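Local coordinates for beta-ketoacyl-[acyl-carrier-protein] synthase FabY (Pseudomonas aeruginosa, PDB 4CW4) that catalyses the condensation of acetyl-CoA with malonyl-ACP to give acetoacetyl-ACP, the primer that starts fatty acid synthesis, and works as a homodimer, at residues A[432-437]-A[464-469]; A[453-458]-A[514-519]; A[491-496]-A[528-533]. All blocks are in the same frame, centred on the assembly; numbering follows the deposited sequence.

Overall arrangement
Three contacts on the same side of the chain's centre join neighbouring strands of the ketosynthase to one another and to the helices packed on them. Contact 1 pairs strands 434-437 and 466-469. Contact 2, the two centres about 9 Å apart, holds helix 444-461 to the turn before strand 517-519, which itself pairs with 466-469 of contact 1 (Ser518 N to Trp466 O 2.8 Å). Contact 3, its centre about 11 Å from that of contact 1, sets helix 482-496 against the start of strand 532-539, which flanks 434-437. Contacts 2 and 3 do not touch (centres about 19 Å apart, nearest atoms about 9 Å). The predicted active-site His439 has its side chain about 8 Å from those of Val436 and Leu454, and about 12 Å from that of Cys533.

Contact 1. Residues A[432-437]-A[464-469]; sequences HASFVH and DGWPVT
A parallel strand pair from a beta-alpha-beta unit of the thiolase-like fold brings Val436 beside Val468 and His437 beside Thr469, with helix 444-461 as the connecting element. The axes of strands 434-437 and 466-469 approach to 4.8 Å and diverge by 30°. Two backbone bonds fix the register: Val436 N donates to Pro467 O (2.8 Å), and Thr469 N donates to Val436 O (3.0 Å).

Trp466 reaches across to the partner strand, its CG anti to the backbone N (chi1 -152°). From there NE1 donates to Ser434 OG at 2.9 Å, bent to 150° at the hydrogen, with the oxygen tilted slightly from the ring plane. Ser434 OG is also bonded to Val430 O, so the hydroxyl has two partners. Val436 CG2 sits above the centre of the six-membered ring of Trp466, 3.5 Å from the centroid, a CH-pi contact. Leu454 and Ala458 of helix 444-461 pack onto Val436 and Trp466 respectively.

A second CH-pi contact lies nearer the C-terminal ends: while Thr469 OG1 bonds to Pro500 O, its CG2 methyl stands over the face of His437, 3.5 Å from the imidazole centroid.

Contact 2. Residues A[453-458]-A[514-519]; sequences ILDRVA and QQRLSI
Asp455, in the second half of helix 444-461, reaches across to Arg516 at the turn that leads into strand 517-519, and the pair forms a salt bridge. It anchors the helix of the beta-alpha-beta unit 434-437/444-461/466-469 to a turn whose Arg516 also pairs through its backbone with Trp466. The CG of Asp455 lies anti to its backbone N (chi1 -163°), which swings the carboxylate off the helix toward the incoming chain. There OD1 takes two N-H groups of one residue: the backbone N of Arg516 at 2.8 Å, arriving nearly in line with the C-O bond, and NE of the same arginine at 3.1 Å, arriving from above the carboxylate plane. OD2 completes a side-on grip by accepting NH2 of Arg516 at 2.8 Å in an almost straight bond. Both acceptor oxygens lie close to the guanidinium plane, yet that plane is turned 50° from the carboxylate, so the bidentate pair is twisted and not coplanar.

Arg516 folds back to make this possible. Bends at chi2 and at chi3 (-72°) curl the chain round the aspartate, while its CB rests on Ala458 CB at 3.7 Å. Gln515 extends alongside and sets its CD over one guanidinium face, offset toward the rim. A water bridges the two segments, donating to OD2 of Asp455 and accepting from Gln515 N. Next to the polar pair, the branches of Leu517 close on Leu454, with CD2 3.8 Å from Leu454 CB. The type I turn from Gln514 to Leu517 presents the backbone N of Arg516 to the carboxylate.

Asp455 is buried and its carboxylate receives three N-H donors and a water, so it is probably kept ionised, its charge balanced by the guanidinium, which together with the backbone N-H probably fixes its rotation.

Contact 3. Residues A[491-496]-A[528-533]; sequences LGTFKY and KPLEVC
Phe494, near the C-terminal end of helix 482-496, wedges its ring against the backbone of Leu530 to Cys533, where the chain enters strand 532-539. From CB, the ring carbon CG is set anti to the carbonyl carbon (chi1 -68°), which carries the ring away from the helix backbone and across the incoming chain. The first ring atom to touch is CD1, 3.5 Å from Leu530 O, an oxygen that lies at the ring's edge and near its plane. Further out, CE1 lies 3.6 Å from Leu530 O and 3.7 Å from Glu531 C. The tip, CZ, reaches the start of the strand: it is 3.9 Å from Glu531 O, 4.0 Å from Cys533 N, which again lies near the ring plane, and 4.2 Å from Cys533 CB. CD1, CE1 and CZ thus follow four successive residues, from Leu530 to Cys533, meeting mostly main-chain atoms.

The preceding helix residue supplies a second, purely apolar touch, Thr493 CG2 to Leu530 CD1 at 3.8 Å, while Thr493 OG1 is bonded to Ile498 O. Phe435 of the neighbouring strand touches Thr493, Phe494, Leu530 and Cys533, and so fills in between helix and strand. Glu531 points its CB away from the helix, and its carboxylate is engaged by Arg553 and Ser551.

Helix 482-496 packed on the chain that enters strand 532-539 is consistent with the layered alpha-beta arrangement of the thiolase-like fold.

Contact 1. Residues A[432-437]-A[464-469]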
# COMPACT_ATOMS: atom_id res chain seq x y z
N HIS A 432 7.24 34.52 -12.01
CA HIS A 432 6.10 35.30 -12.46
C HIS A 432 5.00 34.51 -13.16
O HIS A 432 3.96 35.08 -13.48
CB HIS A 432 6.60 36.41 -13.38
CG HIS A 432 7.60 37.31 -12.72
ND1 HIS A 432 7.25 38.19 -11.72
CD2 HIS A 432 8.93 37.44 -12.89
CE1 HIS A 432 8.32 38.84 -11.32
NE2 HIS A 432 9.36 38.40 -12.01
N ALA A 433 5.20 33.21 -13.33
CA ALA A 433 4.20 32.40 -14.01
C ALA A 433 4.09 31.01 -13.39
O ALA A 433 3.84 30.04 -14.09
CB ALA A 433 4.52 32.29 -15.49
N SER A 434 4.26 30.94 -12.07
CA SER A 434 4.02 29.68 -11.36
C SER A 434 3.03 29.89 -10.22
O SER A 434 2.87 31.00 -9.73
CB SER A 434 5.33 29.03 -10.86
OG SER A 434 5.80 29.65 -9.68
N PHE A 435 2.36 28.80 -9.83
CA PHE A 435 1.44 28.83 -8.71
C PHE A 435 1.57 27.53 -7.92
O PHE A 435 2.16 26.55 -8.38
CB PHE A 435 -0.01 29.11 -9.16
CG PHE A 435 -0.68 28.01 -9.97
CD1 PHE A 435 -0.27 27.72 -11.27
CD2 PHE A 435 -1.77 27.33 -9.46
CE1 PHE A 435 -0.92 26.73 -12.02
CE2 PHE A 435 -2.42 26.34 -10.20
CZ PHE A 435 -1.99 26.05 -11.48
N VAL A 436 1.02 27.56 -6.70
CA VAL A 436 1.10 26.42 -5.80
C VAL A 436 -0.30 25.90 -5.52
O VAL A 436 -1.21 26.64 -5.14
CB VAL A 436 1.74 26.81 -4.45
CG1 VAL A 436 1.77 25.61 -3.49
CG2 VAL A 436 3.14 27.39 -4.65
N HIS A 437 -0.48 24.61 -5.75
CA HIS A 437 -1.63 23.88 -5.23
C HIS A 437 -1.24 23.42 -3.84
O HIS A 437 -0.57 22.39 -3.65
CB HIS A 437 -2.01 22.71 -6.14
CG HIS A 437 -3.28 22.96 -6.89
ND1 HIS A 437 -4.51 22.77 -6.31
CD2 HIS A 437 -3.51 23.47 -8.13
CE1 HIS A 437 -5.45 23.14 -7.16
NE2 HIS A 437 -4.87 23.56 -8.27
N ASP A 464 7.73 36.66 -5.29
CA ASP A 464 6.82 37.46 -4.49
C ASP A 464 5.41 37.26 -5.04
O ASP A 464 5.25 36.89 -6.19
CB ASP A 464 7.22 38.93 -4.51
CG ASP A 464 6.55 39.74 -3.41
OD1 ASP A 464 6.07 39.15 -2.41
OD2 ASP A 464 6.51 40.98 -3.54
N GLY A 465 4.40 37.47 -4.21
CA GLY A 465 3.01 37.31 -4.63
C GLY A 465 2.72 35.94 -5.23
O GLY A 465 1.99 35.82 -6.22
N TRP A 466 3.30 34.90 -4.65
CA TRP A 466 3.21 33.55 -5.21
C TRP A 466 1.78 33.08 -5.09
O TRP A 466 1.28 32.92 -3.97
CB TRP A 466 4.11 32.59 -4.45
CG TRP A 466 4.65 31.40 -5.20
CD1 TRP A 466 4.56 31.14 -6.53
CD2 TRP A 466 5.38 30.32 -4.62
NE1 TRP A 466 5.20 29.95 -6.82
CE2 TRP A 466 5.72 29.44 -5.66
CE3 TRP A 466 5.79 30.03 -3.32
CZ2 TRP A 466 6.46 28.27 -5.44
CZ3 TRP A 466 6.52 28.88 -3.09
CH2 TRP A 466 6.86 28.01 -4.15
N PRO A 467 1.10 32.86 -6.21
CA PRO A 467 -0.32 32.52 -6.09
C PRO A 467 -0.52 31.12 -5.52
O PRO A 467 0.13 30.15 -5.94
CB PRO A 467 -0.85 32.62 -7.52
CG PRO A 467 0.17 33.46 -8.24
CD PRO A 467 1.48 33.11 -7.62
N VAL A 468 -1.44 31.05 -4.56
CA VAL A 468 -1.77 29.82 -3.85
C VAL A 468 -3.27 29.51 -3.98
O VAL A 468 -4.12 30.39 -3.80
CB VAL A 468 -1.40 29.94 -2.34
CG1 VAL A 468 -1.85 28.72 -1.55
CG2 VAL A 468 0.08 30.18 -2.16
N THR A 469 -3.58 28.26 -4.26
CA THR A 469 -4.95 27.78 -4.31
C THR A 469 -5.04 26.49 -3.48
O THR A 469 -4.02 25.86 -3.20
CB THR A 469 -5.41 27.59 -5.77
OG1 THR A 469 -6.82 27.28 -5.82
CG2 THR A 469 -4.61 26.51 -6.49

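Contact 2. Residues A[453-458]-A[514-519]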
# COMPACT_ATOMS: atom_id res chain seq x y z
N ILE A 453 6.62 27.17 5.14
CA ILE A 453 7.44 26.52 4.12
C ILE A 453 7.36 27.26 2.78
O ILE A 453 8.38 27.56 2.17
CB ILE A 453 6.99 25.08 3.91
CG1 ILE A 453 7.31 24.25 5.15
CG2 ILE A 453 7.64 24.46 2.68
CD1 ILE A 453 6.58 22.93 5.23
N LEU A 454 6.15 27.54 2.31
CA LEU A 454 6.03 28.21 1.01
C LEU A 454 6.66 29.60 1.02
O LEU A 454 7.34 29.99 0.07
CB LEU A 454 4.57 28.29 0.57
CG LEU A 454 3.84 26.96 0.43
CD1 LEU A 454 2.37 27.20 0.11
CD2 LEU A 454 4.49 26.09 -0.63
N ASP A 455 6.43 30.34 2.09
CA ASP A 455 7.00 31.67 2.22
C ASP A 455 8.52 31.63 2.20
O ASP A 455 9.18 32.46 1.55
CB ASP A 455 6.50 32.30 3.51
CG ASP A 455 6.70 33.79 3.55
OD1 ASP A 455 6.31 34.49 2.59
OD2 ASP A 455 7.23 34.26 4.58
N ARG A 456 9.11 30.66 2.89
CA ARG A 456 10.56 30.60 2.98
C ARG A 456 11.22 30.09 1.68
O ARG A 456 12.31 30.54 1.31
CB ARG A 456 10.98 29.77 4.18
CG ARG A 456 10.59 30.41 5.50
CD ARG A 456 11.15 29.62 6.67
NE ARG A 456 12.61 29.59 6.61
CZ ARG A 456 13.38 28.72 7.25
NH1 ARG A 456 12.84 27.78 8.01
NH2 ARG A 456 14.69 28.79 7.10
N VAL A 457 10.56 29.19 0.97
CA VAL A 457 11.04 28.79 -0.34
C VAL A 457 10.89 29.95 -1.33
O VAL A 457 11.80 30.21 -2.12
CB VAL A 457 10.33 27.52 -0.85
CG1 VAL A 457 10.69 27.24 -2.28
CG2 VAL A 457 10.70 26.34 0.03
N ALA A 458 9.76 30.65 -1.28
CA ALA A 458 9.59 31.84 -2.11
C ALA A 458 10.73 32.83 -1.90
O ALA A 458 11.27 33.39 -2.85
CB ALA A 458 8.26 32.51 -1.81
N GLN A 514 2.38 35.22 5.14
CA GLN A 514 1.90 35.68 3.84
C GLN A 514 2.82 36.60 3.07
O GLN A 514 2.44 37.03 1.99
CB GLN A 514 0.62 36.53 4.05
CG GLN A 514 -0.53 35.79 4.55
CD GLN A 514 -1.81 36.57 4.40
OE1 GLN A 514 -2.30 37.18 5.36
NE2 GLN A 514 -2.39 36.49 3.22
N GLN A 515 3.98 36.96 3.62
CA GLN A 515 4.73 38.07 3.03
C GLN A 515 4.93 37.89 1.52
O GLN A 515 4.77 38.84 0.77
CB GLN A 515 6.07 38.35 3.73
CG GLN A 515 6.76 39.62 3.16
CD GLN A 515 8.11 39.95 3.78
OE1 GLN A 515 8.56 39.35 4.77
NE2 GLN A 515 8.78 40.93 3.19
N ARG A 516 5.28 36.68 1.10
CA ARG A 516 5.57 36.39 -0.31
C ARG A 516 4.50 35.56 -1.02
O ARG A 516 4.74 35.09 -2.13
CB ARG A 516 6.93 35.71 -0.43
CG ARG A 516 8.08 36.71 -0.24
CD ARG A 516 9.27 36.13 0.48
NE ARG A 516 8.98 35.93 1.90
CZ ARG A 516 9.65 36.46 2.92
NH1 ARG A 516 10.67 37.28 2.72
NH2 ARG A 516 9.29 36.16 4.16
N LEU A 517 3.33 35.41 -0.41
CA LEU A 517 2.26 34.58 -0.96
C LEU A 517 1.03 35.42 -1.28
O LEU A 517 0.74 36.41 -0.59
CB LEU A 517 1.83 33.48 0.03
CG LEU A 517 2.92 32.59 0.62
CD1 LEU A 517 2.34 31.55 1.57
CD2 LEU A 517 3.75 31.91 -0.45
N SER A 518 0.31 35.00 -2.31
CA SER A 518 -0.96 35.61 -2.66
C SER A 518 -2.07 34.58 -2.52
O SER A 518 -2.26 33.71 -3.40
CB SER A 518 -0.94 36.17 -4.08
OG SER A 518 -2.23 36.63 -4.47
N ILE A 519 -2.77 34.65 -1.39
CA ILE A 519 -3.83 33.72 -1.04
C ILE A 519 -5.15 34.48 -1.05
O ILE A 519 -5.37 35.38 -0.22
CB ILE A 519 -3.63 33.13 0.38
CG1 ILE A 519 -2.25 32.46 0.51
CG2 ILE A 519 -4.71 32.10 0.65
CD1 ILE A 519 -1.85 32.17 1.92
O HOH W 1 5.65 36.13 5.91

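Contact 3. Residues A[491-496]-A[528-533]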
# COMPACT_ATOMS: atom_id res chain seq x y z
N LEU A 491 -4.80 21.45 -14.01
CA LEU A 491 -4.91 21.37 -15.46
C LEU A 491 -5.99 22.31 -15.96
O LEU A 491 -5.90 22.84 -17.06
CB LEU A 491 -5.22 19.95 -15.89
CG LEU A 491 -4.21 18.87 -15.45
CD1 LEU A 491 -4.56 17.54 -16.08
CD2 LEU A 491 -2.77 19.30 -15.79
N GLY A 492 -7.01 22.50 -15.13
CA GLY A 492 -8.07 23.43 -15.44
C GLY A 492 -7.60 24.86 -15.44
O GLY A 492 -8.02 25.67 -16.28
N THR A 493 -6.74 25.22 -14.49
CA THR A 493 -6.13 26.56 -14.51
C THR A 493 -5.35 26.79 -15.81
O THR A 493 -5.44 27.87 -16.40
CB THR A 493 -5.25 26.79 -13.27
OG1 THR A 493 -6.10 26.83 -12.12
CG2 THR A 493 -4.42 28.09 -13.37
N PHE A 494 -4.59 25.80 -16.26
CA PHE A 494 -3.90 25.93 -17.54
C PHE A 494 -4.90 26.16 -18.69
O PHE A 494 -4.66 26.98 -19.57
CB PHE A 494 -3.05 24.69 -17.84
CG PHE A 494 -1.86 24.50 -16.94
CD1 PHE A 494 -1.16 25.57 -16.43
CD2 PHE A 494 -1.45 23.22 -16.61
CE1 PHE A 494 -0.07 25.38 -15.60
CE2 PHE A 494 -0.37 23.02 -15.80
CZ PHE A 494 0.32 24.11 -15.29
N LYS A 495 -6.01 25.43 -18.67
CA LYS A 495 -7.01 25.48 -19.74
C LYS A 495 -7.69 26.82 -19.83
O LYS A 495 -7.79 27.41 -20.92
CB LYS A 495 -8.06 24.38 -19.52
CG LYS A 495 -9.25 24.37 -20.51
CD LYS A 495 -8.84 23.86 -21.87
CE LYS A 495 -10.01 23.79 -22.83
NZ LYS A 495 -9.57 23.36 -24.17
N TYR A 496 -8.18 27.31 -18.70
CA TYR A 496 -9.07 28.47 -18.69
C TYR A 496 -8.45 29.76 -18.13
O TYR A 496 -9.07 30.82 -18.23
CB TYR A 496 -10.33 28.15 -17.90
CG TYR A 496 -11.21 27.09 -18.52
CD1 TYR A 496 -11.91 27.35 -19.69
CD2 TYR A 496 -11.39 25.85 -17.91
CE1 TYR A 496 -12.75 26.40 -20.26
CE2 TYR A 496 -12.22 24.89 -18.47
CZ TYR A 496 -12.90 25.18 -19.64
OH TYR A 496 -13.74 24.23 -20.19
N LYS A 528 -0.49 37.44 -17.06
CA LYS A 528 0.49 36.55 -17.65
C LYS A 528 0.08 35.10 -17.34
O LYS A 528 0.01 34.72 -16.17
CB LYS A 528 1.88 36.83 -17.07
CG LYS A 528 2.99 35.95 -17.62
CD LYS A 528 4.31 36.20 -16.93
CE LYS A 528 5.40 35.35 -17.57
NZ LYS A 528 6.78 35.51 -16.98
N PRO A 529 -0.23 34.29 -18.38
CA PRO A 529 -0.69 32.92 -18.13
C PRO A 529 0.25 32.13 -17.23
O PRO A 529 1.46 32.24 -17.34
CB PRO A 529 -0.71 32.29 -19.53
CG PRO A 529 -0.83 33.45 -20.47
CD PRO A 529 -0.15 34.61 -19.82
N LEU A 530 -0.33 31.34 -16.34
CA LEU A 530 0.45 30.49 -15.46
C LEU A 530 0.95 29.29 -16.26
O LEU A 530 0.19 28.69 -17.03
CB LEU A 530 -0.40 30.07 -14.26
CG LEU A 530 -0.74 31.19 -13.30
CD1 LEU A 530 -1.93 30.81 -12.43
CD2 LEU A 530 0.47 31.55 -12.45
N GLU A 531 2.23 28.96 -16.10
CA GLU A 531 2.90 27.95 -16.92
C GLU A 531 3.37 26.75 -16.12
O GLU A 531 3.64 25.71 -16.69
CB GLU A 531 4.11 28.54 -17.65
CG GLU A 531 3.83 29.80 -18.48
CD GLU A 531 3.03 29.55 -19.74
OE1 GLU A 531 2.48 28.45 -19.93
OE2 GLU A 531 2.93 30.50 -20.55
N VAL A 532 3.48 26.91 -14.80
CA VAL A 532 4.01 25.87 -13.94
C VAL A 532 3.19 25.80 -12.66
O VAL A 532 2.90 26.82 -12.07
CB VAL A 532 5.46 26.16 -13.56
CG1 VAL A 532 6.01 25.12 -12.55
CG2 VAL A 532 6.32 26.23 -14.80
N CYS A 533 2.83 24.57 -12.25
CA CYS A 533 2.19 24.37 -10.96
C CYS A 533 3.01 23.44 -10.09
O CYS A 533 3.48 22.39 -10.55
CB CYS A 533 0.80 23.76 -11.12
SG CYS A 533 -0.09 23.62 -9.55